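Local coordinates for mitochondrial RNA-binding protein 1 (PDB 2GIA), which probably binds RNA, working with its partner MRP2 as a guide-RNA binding complex that acts as a matchmaker between RNAs in trypanosome RNA editing, at residues V80-M90 and F99-L108. Residues are numbered along the deposited sequence; the frame is centred on the assembly and turned at random.
Sequences VCKERVPRHRM and FEKSAQGYHL
The Y106 ring meets V80 CG1 at its edge, close to the ring plane, while the sulfur of C81 makes an oblique sulfur-aromatic contact, 4.2 Å from SG to the Y106 ring centroid and 34° off the ring normal. C81 SG lies beside its own backbone N, which brings it to 3.6 Å from Y106 CZ. V80 also packs slantwise on the F99 ring, its CG1 3.6 Å from F99 CE1; with CG1 anti to the backbone N (chi1 164°), this methyl serves both aromatic side chains. L135 of helix 130-145 touches the side chains of both F99 and Y106, and the Y106 hydroxyl is hydrogen-bonded to E136 of that helix. Strands 87-91 and 96-101 form an antiparallel beta hairpin at one side of a five-stranded sheet; helix 71-81, whose last turn packs against the sheet, ends in a Schellman motif, with E83 at positive phi, and a short loop leads on to strand 87-91. The hydrogen-bonded pair H88-F99 ties the strands by two bonds, H88 N to F99 O and F99 N to H88 O, both 2.9 Å. K101 reaches back to the helix end in a fully extended chain. Its NZ donates to C81 O at 2.8 Å, tilted 23° from the carbonyl plane, and makes a salt bridge to E83 OE1 at 2.9 Å, meeting the carboxylate on its anti side. These two bonds pin the ammonium group beside the helix C-terminus, where carbonyl and carboxylate would probably favour its positive charge. Water 1 donates to both P86 O and K101 O, bridging the turn to strand 96-101.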
# COMPACT_ATOMS: atom_id res chain seq x y z
N VAL B 80 8.97 10.47 -9.45
CA VAL B 80 10.41 10.77 -9.30
C VAL B 80 10.99 9.77 -8.30
O VAL B 80 12.10 9.25 -8.49
CB VAL B 80 10.65 12.24 -8.76
CG1 VAL B 80 12.11 12.41 -8.23
CG2 VAL B 80 10.40 13.24 -9.87
N CYS B 81 10.26 9.48 -7.23
CA CYS B 81 10.75 8.51 -6.24
C CYS B 81 10.96 7.13 -6.87
O CYS B 81 11.93 6.39 -6.53
CB CYS B 81 9.71 8.33 -5.11
SG CYS B 81 9.67 9.80 -4.01
N LYS B 82 10.04 6.80 -7.77
CA LYS B 82 10.03 5.51 -8.47
C LYS B 82 10.94 5.48 -9.68
O LYS B 82 11.07 4.45 -10.35
CB LYS B 82 8.58 5.21 -8.88
CG LYS B 82 7.74 4.71 -7.70
CD LYS B 82 6.28 4.51 -8.07
CE LYS B 82 5.53 3.83 -6.92
NZ LYS B 82 6.13 2.48 -6.64
N GLU B 83 11.57 6.63 -9.95
CA GLU B 83 12.49 6.78 -11.06
C GLU B 83 11.83 6.64 -12.43
O GLU B 83 12.45 6.16 -13.37
CB GLU B 83 13.67 5.79 -10.90
CG GLU B 83 14.33 5.94 -9.53
CD GLU B 83 15.48 4.98 -9.26
OE1 GLU B 83 16.03 5.07 -8.15
OE2 GLU B 83 15.83 4.15 -10.12
N ARG B 84 10.58 7.05 -12.55
CA ARG B 84 9.90 7.01 -13.85
C ARG B 84 10.15 8.33 -14.56
O ARG B 84 9.94 8.45 -15.77
CB ARG B 84 8.42 6.77 -13.66
CG ARG B 84 8.12 5.35 -13.19
CD ARG B 84 6.63 5.12 -13.20
NE ARG B 84 6.22 3.81 -12.69
CZ ARG B 84 4.97 3.33 -12.79
NH1 ARG B 84 4.02 4.05 -13.39
NH2 ARG B 84 4.67 2.14 -12.29
N VAL B 85 10.56 9.33 -13.80
CA VAL B 85 10.94 10.62 -14.36
C VAL B 85 12.09 11.12 -13.51
O VAL B 85 12.11 10.91 -12.29
CB VAL B 85 9.82 11.64 -14.38
CG1 VAL B 85 8.84 11.28 -15.48
CG2 VAL B 85 9.15 11.70 -13.05
N PRO B 86 13.06 11.79 -14.14
CA PRO B 86 14.18 12.24 -13.32
C PRO B 86 14.00 13.54 -12.55
O PRO B 86 14.67 13.75 -11.54
CB PRO B 86 15.32 12.33 -14.32
CG PRO B 86 14.60 12.80 -15.57
CD PRO B 86 13.33 11.93 -15.58
N ARG B 87 13.07 14.37 -13.00
CA ARG B 87 12.86 15.65 -12.37
C ARG B 87 11.47 16.13 -12.67
O ARG B 87 10.94 15.89 -13.75
CB ARG B 87 13.87 16.70 -12.95
CG ARG B 87 13.77 18.18 -12.40
CD ARG B 87 14.75 19.23 -13.14
NE ARG B 87 14.14 19.95 -14.30
CZ ARG B 87 14.80 20.76 -15.14
NH1 ARG B 87 16.11 20.99 -14.98
NH2 ARG B 87 14.16 21.32 -16.18
N HIS B 88 10.86 16.82 -11.72
CA HIS B 88 9.55 17.38 -12.01
C HIS B 88 9.66 18.89 -11.71
O HIS B 88 10.05 19.26 -10.59
CB HIS B 88 8.45 16.75 -11.16
CG HIS B 88 7.11 17.43 -11.33
ND1 HIS B 88 6.57 17.65 -12.58
CD2 HIS B 88 6.21 17.89 -10.44
CE1 HIS B 88 5.39 18.23 -12.45
NE2 HIS B 88 5.14 18.38 -11.16
N ARG B 89 9.34 19.73 -12.69
CA ARG B 89 9.39 21.17 -12.49
C ARG B 89 7.96 21.70 -12.30
O ARG B 89 7.07 21.34 -13.02
CB ARG B 89 10.06 21.88 -13.70
CG ARG B 89 9.87 23.41 -13.64
CD ARG B 89 10.94 24.15 -14.45
NE ARG B 89 12.28 23.88 -13.92
CZ ARG B 89 13.40 24.40 -14.41
NH1 ARG B 89 13.34 25.23 -15.44
NH2 ARG B 89 14.57 24.03 -13.93
N MET B 90 7.76 22.54 -11.31
CA MET B 90 6.44 23.09 -11.04
C MET B 90 6.55 24.60 -11.07
O MET B 90 7.37 25.18 -10.35
CB MET B 90 5.99 22.62 -9.66
CG MET B 90 5.75 21.10 -9.63
SD MET B 90 5.71 20.51 -7.95
CE MET B 90 7.43 20.40 -7.55
N PHE B 99 11.79 19.18 -8.33
CA PHE B 99 11.96 18.11 -7.36
C PHE B 99 12.74 17.02 -8.11
O PHE B 99 12.31 16.56 -9.19
CB PHE B 99 10.58 17.52 -6.93
CG PHE B 99 10.69 16.38 -5.95
CD1 PHE B 99 10.47 15.07 -6.36
CD2 PHE B 99 10.99 16.64 -4.59
CE1 PHE B 99 10.52 14.01 -5.42
CE2 PHE B 99 11.05 15.59 -3.63
CZ PHE B 99 10.81 14.26 -4.04
N GLU B 100 13.87 16.57 -7.54
CA GLU B 100 14.62 15.51 -8.23
C GLU B 100 15.26 14.55 -7.25
O GLU B 100 15.44 14.87 -6.07
CB GLU B 100 15.69 16.12 -9.15
CG GLU B 100 16.56 17.15 -8.49
CD GLU B 100 17.33 17.96 -9.55
OE1 GLU B 100 17.35 19.18 -9.46
OE2 GLU B 100 17.92 17.37 -10.48
N LYS B 101 15.61 13.37 -7.75
CA LYS B 101 16.20 12.33 -6.90
C LYS B 101 17.70 12.44 -6.98
O LYS B 101 18.24 12.62 -8.07
CB LYS B 101 15.73 10.93 -7.35
CG LYS B 101 16.18 9.76 -6.43
CD LYS B 101 15.35 8.51 -6.73
CE LYS B 101 15.59 7.40 -5.68
NZ LYS B 101 14.63 6.31 -5.97
N SER B 102 18.37 12.43 -5.82
CA SER B 102 19.83 12.52 -5.78
C SER B 102 20.41 11.20 -5.26
O SER B 102 19.66 10.29 -4.91
CB SER B 102 20.25 13.66 -4.86
OG SER B 102 19.99 13.31 -3.52
N ALA B 103 21.74 11.10 -5.19
CA ALA B 103 22.37 9.89 -4.68
C ALA B 103 22.06 9.71 -3.20
O ALA B 103 21.92 8.59 -2.75
CB ALA B 103 23.91 9.95 -4.88
N GLN B 104 21.95 10.80 -2.45
CA GLN B 104 21.66 10.67 -1.01
C GLN B 104 20.17 10.73 -0.63
O GLN B 104 19.78 10.34 0.49
CB GLN B 104 22.39 11.76 -0.24
CG GLN B 104 23.91 11.71 -0.38
CD GLN B 104 24.50 10.45 0.23
OE1 GLN B 104 24.20 10.11 1.38
NE2 GLN B 104 25.33 9.75 -0.54
N GLY B 105 19.32 11.21 -1.55
CA GLY B 105 17.91 11.33 -1.23
C GLY B 105 17.15 12.14 -2.25
O GLY B 105 17.14 11.77 -3.44
N TYR B 106 16.51 13.23 -1.80
CA TYR B 106 15.72 14.07 -2.72
C TYR B 106 16.03 15.53 -2.48
O TYR B 106 16.40 15.92 -1.36
CB TYR B 106 14.21 13.80 -2.53
CG TYR B 106 13.85 12.37 -2.88
CD1 TYR B 106 13.57 12.00 -4.21
CD2 TYR B 106 13.84 11.39 -1.91
CE1 TYR B 106 13.28 10.66 -4.56
CE2 TYR B 106 13.55 10.02 -2.25
CZ TYR B 106 13.28 9.68 -3.56
OH TYR B 106 12.98 8.37 -3.88
N HIS B 107 15.87 16.34 -3.52
CA HIS B 107 16.20 17.76 -3.41
C HIS B 107 15.03 18.53 -4.02
O HIS B 107 14.65 18.28 -5.16
CB HIS B 107 17.49 18.00 -4.23
CG HIS B 107 18.04 19.39 -4.13
ND1 HIS B 107 19.04 19.85 -4.97
CD2 HIS B 107 17.77 20.40 -3.27
CE1 HIS B 107 19.36 21.09 -4.63
NE2 HIS B 107 18.60 21.45 -3.61
N LEU B 108 14.47 19.46 -3.25
CA LEU B 108 13.33 20.29 -3.74
C LEU B 108 13.95 21.71 -3.71
O LEU B 108 14.49 22.12 -2.69
CB LEU B 108 12.14 20.20 -2.77
CG LEU B 108 10.98 21.17 -3.06
CD1 LEU B 108 10.29 20.81 -4.39
CD2 LEU B 108 9.99 21.15 -1.88
O HOH W 1 16.60 12.55 -10.37